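Phospholipase C-beta (PLC-beta) (Sepia officinalis, PDB 3QR0) belongs to the phospholipase C-beta family, multidomain proteins that join PH, EF-hand, TIM-barrel and C2 modules, here with a calcium ion held in the barrel. Local coordinates at residues N335-T340 against R357-T362; L598-F603 against V609-F614. All blocks are in the same frame, centred on the assembly; numbering follows the deposited sequence.

Contact 1 (N335-T340 against R357-T362); sequences NSSHNT and RQVLLT. With CA (calcium ion), chain B.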
loop_
_atom_site.group_PDB
_atom_site.type_symbol
_atom_site.label_atom_id
_atom_site.label_comp_id
_atom_site.label_asym_id
_atom_site.label_seq_id
_atom_site.Cartn_x
_atom_site.Cartn_y
_atom_site.Cartn_z
ATOM N N ASN A 335 -1.827 -9.491 6.155
ATOM C CA ASN A 335 -2.747 -8.472 5.650
ATOM C C ASN A 335 -4.153 -9.063 5.459
ATOM O O ASN A 335 -4.320 -10.041 4.715
ATOM C CB ASN A 335 -2.172 -7.913 4.341
ATOM C CG ASN A 335 -2.875 -6.663 3.850
ATOM O OD1 ASN A 335 -3.818 -6.163 4.460
ATOM N ND2 ASN A 335 -2.408 -6.155 2.719
ATOM N N SER A 336 -5.145 -8.476 6.143
ATOM C CA SER A 336 -6.466 -9.086 6.306
ATOM C C SER A 336 -7.657 -8.146 6.076
ATOM O O SER A 336 -7.675 -7.005 6.553
ATOM C CB SER A 336 -6.586 -9.673 7.711
ATOM O OG SER A 336 -5.598 -10.662 7.929
ATOM N N SER A 337 -8.666 -8.671 5.377
ATOM C CA SER A 337 -9.873 -7.938 5.014
ATOM C C SER A 337 -11.113 -8.493 5.729
ATOM O O SER A 337 -11.281 -9.705 5.833
ATOM C CB SER A 337 -10.073 -8.034 3.500
ATOM O OG SER A 337 -11.399 -7.726 3.131
ATOM N N HIS A 338 -11.977 -7.596 6.208
ATOM C CA HIS A 338 -13.264 -7.955 6.831
ATOM C C HIS A 338 -14.444 -7.763 5.860
ATOM O O HIS A 338 -14.451 -6.799 5.087
ATOM C CB HIS A 338 -13.508 -7.082 8.073
ATOM C CG HIS A 338 -14.883 -7.231 8.655
ATOM N ND1 HIS A 338 -15.821 -6.222 8.626
ATOM C CD2 HIS A 338 -15.478 -8.276 9.276
ATOM C CE1 HIS A 338 -16.934 -6.639 9.205
ATOM N NE2 HIS A 338 -16.752 -7.884 9.606
ATOM N N ASN A 339 -15.454 -8.643 5.955
ATOM C CA ASN A 339 -16.646 -8.646 5.062
ATOM C C ASN A 339 -16.262 -8.110 3.689
ATOM O O ASN A 339 -16.761 -7.077 3.226
ATOM C CB ASN A 339 -17.835 -7.855 5.654
ATOM C CG ASN A 339 -18.616 -8.633 6.729
ATOM O OD1 ASN A 339 -18.375 -9.819 6.975
ATOM N ND2 ASN A 339 -19.569 -7.953 7.366
ATOM N N THR A 340 -15.354 -8.844 3.062
ATOM C CA THR A 340 -14.646 -8.423 1.859
ATOM C C THR A 340 -15.588 -8.112 0.699
ATOM O O THR A 340 -15.315 -7.223 -0.113
ATOM C CB THR A 340 -13.668 -9.537 1.428
ATOM O OG1 THR A 340 -12.893 -9.948 2.563
ATOM C CG2 THR A 340 -12.742 -9.066 0.304
ATOM N N ARG A 357 -11.101 -9.526 -6.298
ATOM C CA ARG A 357 -9.916 -9.384 -7.129
ATOM C C ARG A 357 -9.123 -8.169 -6.645
ATOM O O ARG A 357 -7.921 -8.256 -6.441
ATOM C CB ARG A 357 -10.292 -9.227 -8.608
ATOM C CG ARG A 357 -11.059 -10.395 -9.187
ATOM C CD ARG A 357 -11.207 -10.300 -10.701
ATOM N NE ARG A 357 -12.077 -11.359 -11.210
ATOM C CZ ARG A 357 -13.404 -11.279 -11.364
ATOM N NH1 ARG A 357 -14.076 -10.170 -11.084
ATOM N NH2 ARG A 357 -14.067 -12.329 -11.825
ATOM N N GLN A 358 -9.805 -7.044 -6.421
ATOM C CA GLN A 358 -9.109 -5.813 -6.033
ATOM C C GLN A 358 -8.397 -5.937 -4.691
ATOM O O GLN A 358 -7.275 -5.449 -4.541
ATOM C CB GLN A 358 -10.058 -4.609 -6.017
ATOM C CG GLN A 358 -10.568 -4.206 -7.393
ATOM C CD GLN A 358 -9.455 -3.893 -8.373
ATOM O OE1 GLN A 358 -8.487 -3.211 -8.033
ATOM N NE2 GLN A 358 -9.591 -4.386 -9.603
ATOM N N VAL A 359 -9.039 -6.582 -3.721
ATOM C CA VAL A 359 -8.429 -6.760 -2.398
ATOM C C VAL A 359 -7.185 -7.652 -2.471
ATOM O O VAL A 359 -6.151 -7.342 -1.861
ATOM C CB VAL A 359 -9.462 -7.287 -1.371
ATOM C CG1 VAL A 359 -8.782 -7.733 -0.085
ATOM C CG2 VAL A 359 -10.498 -6.201 -1.082
ATOM N N LEU A 360 -7.266 -8.732 -3.252
ATOM C CA LEU A 360 -6.125 -9.633 -3.439
ATOM C C LEU A 360 -4.964 -8.946 -4.168
ATOM O O LEU A 360 -3.797 -9.267 -3.937
ATOM C CB LEU A 360 -6.556 -10.904 -4.181
ATOM C CG LEU A 360 -7.364 -11.895 -3.331
ATOM C CD1 LEU A 360 -8.104 -12.896 -4.201
ATOM C CD2 LEU A 360 -6.454 -12.612 -2.334
ATOM N N LEU A 361 -5.291 -7.977 -5.016
ATOM C CA LEU A 361 -4.287 -7.246 -5.787
ATOM C C LEU A 361 -3.474 -6.258 -4.960
ATOM O O LEU A 361 -2.352 -5.907 -5.343
ATOM C CB LEU A 361 -4.941 -6.533 -6.970
ATOM C CG LEU A 361 -5.389 -7.497 -8.069
ATOM C CD1 LEU A 361 -6.350 -6.791 -9.024
ATOM C CD2 LEU A 361 -4.191 -8.073 -8.814
ATOM N N THR A 362 -4.014 -5.832 -3.818
ATOM C CA THR A 362 -3.237 -5.045 -2.853
ATOM C C THR A 362 -2.215 -5.900 -2.099
ATOM O O THR A 362 -1.368 -5.368 -1.378
ATOM C CB THR A 362 -4.130 -4.406 -1.781
ATOM O OG1 THR A 362 -4.625 -5.424 -0.902
ATOM C CG2 THR A 362 -5.301 -3.639 -2.412
HETATM CA CA CA B . -19.074 -11.534 8.300
HETATM O O HOH W 1 0.037 -6.378 0.836
HETATM O O HOH W 2 -18.285 -10.188 10.171
HETATM O O HOH W 3 -20.870 -10.185 9.300
#
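V359 spreads its two methyl groups between S337 and T340, and this small fork is the apolar heart of the contact. With CG1 set anti to the backbone N (chi1 169°), that methyl lies 3.8 Å from S337 CB, while CG2 is left to meet T340 CG2 at 3.9 Å. A hydrogen bond between their hydroxyls, OG to OG1 at 2.7 Å, links S337 and T340 as they receive the fork; the backbone N-H of E368 also bonds T340 OG1, tying the pair to the neighbouring strand. At the other end of the interface the link is indirect. Water 1 accepts from N335 ND2 at 3.1 Å and donates to T362 O at 2.8 Å, while N335 OD1 is taken by N610 ND2. Residues 335-340 follow a barrel strand, and helix 354-361 leads on to strand 366-372, a beta-alpha-beta crossover in the X half of the TIM barrel; N335 and S337 both make backbone bonds with C366 of that next strand. T362 turns back on the helix: its OG1 donates to V359 O at 2.6 Å, with a C=O...donor angle of 148° and the donor tilted 15° from the carbonyl plane, and T362 N shares the same acceptor. Beyond the touching residues, the loop carries the metal ligand. N339 OD1 binds the calcium ion at 2.3 Å, joined there by E368, D370 and E417 and by waters 2 and 3. The amide NH2 of N339 bonds Q346 and water 3, which fixes the rotation of the group, and N339 CG lies over one face of the H338 imidazole, offset toward its rim. That ring is itself tethered to the metal shell, its NE2 standing 2.8 Å from water 2.

Contact 2 (L598-F603 against V609-F614); sequences LNFQCF and VNLGVF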
loop_
_atom_site.group_PDB
_atom_site.type_symbol
_atom_site.label_atom_id
_atom_site.label_comp_id
_atom_site.label_asym_id
_atom_site.label_seq_id
_atom_site.Cartn_x
_atom_site.Cartn_y
_atom_site.Cartn_z
ATOM N N LEU A 598 -9.698 -5.581 8.349
ATOM C CA LEU A 598 -10.158 -4.218 8.143
ATOM C C LEU A 598 -11.126 -4.153 6.975
ATOM O O LEU A 598 -11.086 -4.983 6.066
ATOM C CB LEU A 598 -8.964 -3.295 7.887
ATOM C CG LEU A 598 -7.898 -3.280 8.989
ATOM C CD1 LEU A 598 -6.634 -2.587 8.508
ATOM C CD2 LEU A 598 -8.450 -2.612 10.242
ATOM N N ASN A 599 -11.993 -3.151 7.000
ATOM C CA ASN A 599 -12.867 -2.868 5.879
ATOM C C ASN A 599 -12.091 -2.112 4.803
ATOM O O ASN A 599 -11.836 -0.919 4.945
ATOM C CB ASN A 599 -14.079 -2.067 6.349
ATOM C CG ASN A 599 -14.960 -2.858 7.291
ATOM O OD1 ASN A 599 -15.335 -3.992 7.000
ATOM N ND2 ASN A 599 -15.293 -2.267 8.426
ATOM N N PHE A 600 -11.738 -2.813 3.727
ATOM C CA PHE A 600 -10.892 -2.257 2.664
ATOM C C PHE A 600 -11.555 -1.139 1.868
ATOM O O PHE A 600 -10.860 -0.360 1.216
ATOM C CB PHE A 600 -10.392 -3.363 1.718
ATOM C CG PHE A 600 -9.084 -3.967 2.141
ATOM C CD1 PHE A 600 -8.934 -4.504 3.408
ATOM C CD2 PHE A 600 -7.998 -3.981 1.281
ATOM C CE1 PHE A 600 -7.728 -5.046 3.808
ATOM C CE2 PHE A 600 -6.791 -4.531 1.673
ATOM C CZ PHE A 600 -6.650 -5.056 2.934
ATOM N N GLN A 601 -12.884 -1.051 1.933
ATOM C CA GLN A 601 -13.628 -0.023 1.208
ATOM C C GLN A 601 -13.656 1.322 1.929
ATOM O O GLN A 601 -14.080 2.318 1.351
ATOM C CB GLN A 601 -15.070 -0.479 0.938
ATOM C CG GLN A 601 -15.984 -0.524 2.162
ATOM C CD GLN A 601 -15.954 -1.850 2.900
ATOM O OE1 GLN A 601 -14.906 -2.505 3.017
ATOM N NE2 GLN A 601 -17.109 -2.254 3.408
ATOM N N CYS A 602 -13.235 1.347 3.192
ATOM C CA CYS A 602 -13.241 2.577 3.974
ATOM C C CYS A 602 -11.818 3.094 4.111
ATOM O O CYS A 602 -11.029 2.542 4.868
ATOM C CB CYS A 602 -13.848 2.336 5.350
ATOM S SG CYS A 602 -13.954 3.816 6.390
ATOM N N PHE A 603 -11.511 4.167 3.386
ATOM C CA PHE A 603 -10.159 4.726 3.345
ATOM C C PHE A 603 -9.893 5.697 4.489
ATOM O O PHE A 603 -9.457 6.827 4.281
ATOM C CB PHE A 603 -9.907 5.382 1.991
ATOM C CG PHE A 603 -9.838 4.392 0.856
ATOM C CD1 PHE A 603 -8.764 3.516 0.758
ATOM C CD2 PHE A 603 -10.854 4.310 -0.083
ATOM C CE1 PHE A 603 -8.692 2.591 -0.274
ATOM C CE2 PHE A 603 -10.794 3.382 -1.118
ATOM C CZ PHE A 603 -9.712 2.525 -1.212
ATOM N N VAL A 609 -2.882 3.358 6.885
ATOM C CA VAL A 609 -1.736 2.779 7.593
ATOM C C VAL A 609 -1.491 1.327 7.177
ATOM O O VAL A 609 -0.350 0.920 6.950
ATOM C CB VAL A 609 -1.930 2.849 9.129
ATOM C CG1 VAL A 609 -0.857 2.070 9.852
ATOM C CG2 VAL A 609 -1.936 4.305 9.595
ATOM N N ASN A 610 -2.568 0.558 7.067
ATOM C CA ASN A 610 -2.477 -0.844 6.683
ATOM C C ASN A 610 -1.796 -1.024 5.329
ATOM O O ASN A 610 -0.845 -1.795 5.202
ATOM C CB ASN A 610 -3.869 -1.472 6.651
ATOM C CG ASN A 610 -3.826 -2.973 6.450
ATOM O OD1 ASN A 610 -3.437 -3.722 7.349
ATOM N ND2 ASN A 610 -4.227 -3.423 5.267
ATOM N N LEU A 611 -2.270 -0.294 4.325
ATOM C CA LEU A 611 -1.699 -0.394 2.986
ATOM C C LEU A 611 -0.259 0.117 2.960
ATOM O O LEU A 611 0.588 -0.448 2.268
ATOM C CB LEU A 611 -2.561 0.350 1.970
ATOM C CG LEU A 611 -3.973 -0.230 1.823
ATOM C CD1 LEU A 611 -4.810 0.641 0.898
ATOM C CD2 LEU A 611 -3.920 -1.656 1.327
ATOM N N GLY A 612 0.016 1.156 3.746
ATOM C CA GLY A 612 1.368 1.670 3.910
ATOM C C GLY A 612 2.386 0.665 4.425
ATOM O O GLY A 612 3.481 0.550 3.862
ATOM N N VAL A 613 2.040 -0.067 5.481
ATOM C CA VAL A 613 2.994 -0.992 6.094
ATOM C C VAL A 613 3.168 -2.271 5.284
ATOM O O VAL A 613 4.279 -2.801 5.196
ATOM C CB VAL A 613 2.655 -1.335 7.578
ATOM C CG1 VAL A 613 2.525 -0.046 8.417
ATOM C CG2 VAL A 613 1.406 -2.172 7.691
ATOM N N PHE A 614 2.083 -2.748 4.671
ATOM C CA PHE A 614 2.121 -3.992 3.899
ATOM C C PHE A 614 2.644 -3.822 2.462
ATOM O O PHE A 614 2.685 -4.796 1.708
ATOM C CB PHE A 614 0.745 -4.686 3.906
ATOM C CG PHE A 614 0.486 -5.506 5.145
ATOM C CD1 PHE A 614 1.235 -6.642 5.406
ATOM C CD2 PHE A 614 -0.495 -5.136 6.055
ATOM C CE1 PHE A 614 1.005 -7.403 6.544
ATOM C CE2 PHE A 614 -0.726 -5.889 7.194
ATOM C CZ PHE A 614 0.024 -7.025 7.436
#
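N610 extends its CG anti to the backbone N (chi1 -172°), and L598 swings CG anti to its own carbonyl carbon (chi1 -57°), torsions that lay the two side chains alongside one another, pointing opposite ways. The touching is done by one methyl: L598 CD1 lies 3.5 Å from N610 CG and equally near its CB, lying along the CB-CG bond and the carbonyl side of the amide. The ring of F600 crosses that amide almost at right angles, the planes 77° apart, with CZ 3.7 Å from ND2, whose hydrogen-bond partner is N335. On the next helical position L611 divides its methyls between two rings, CD2 reaching F600 CE2 at 4.1 Å and CD1 coming to the edge of F603. Both phenylalanines ride on the loop between strand 595-596 and helix 605-613 in the Y half of the TIM barrel, where a type I beta turn from N599 to C602, closed by C602 N to N599 O at 3.2 Å, reverses the chain. The F600 ring also has L598 O in plane at its edge. Y114, within the PH-domain range, holds the turn from outside: its hydroxyl bonds F600 O and its ring meets F603 edge-to-face.

Overall arrangement
Contacts 1 and 2 follow one another along the chain, in the X and Y ranges, yet their centres lie only 9 Å apart and their loops meet directly. H338 N reaches L598 O at 2.8 Å, a probable hydrogen bond, and H338 ND1 makes another with N599 OD1, also at 2.8 Å. The Y-side loop thus probably helps to orient the imidazole beside the calcium site, although the L598 side chain itself stays about 13 Å from the ion. Packing adds S336 O against F600 CE1 at 3.4 Å. Glycerol, probably left from crystallisation, is bound about 4 Å from the T362 side chain and, likewise, about 4 Å from that of L611.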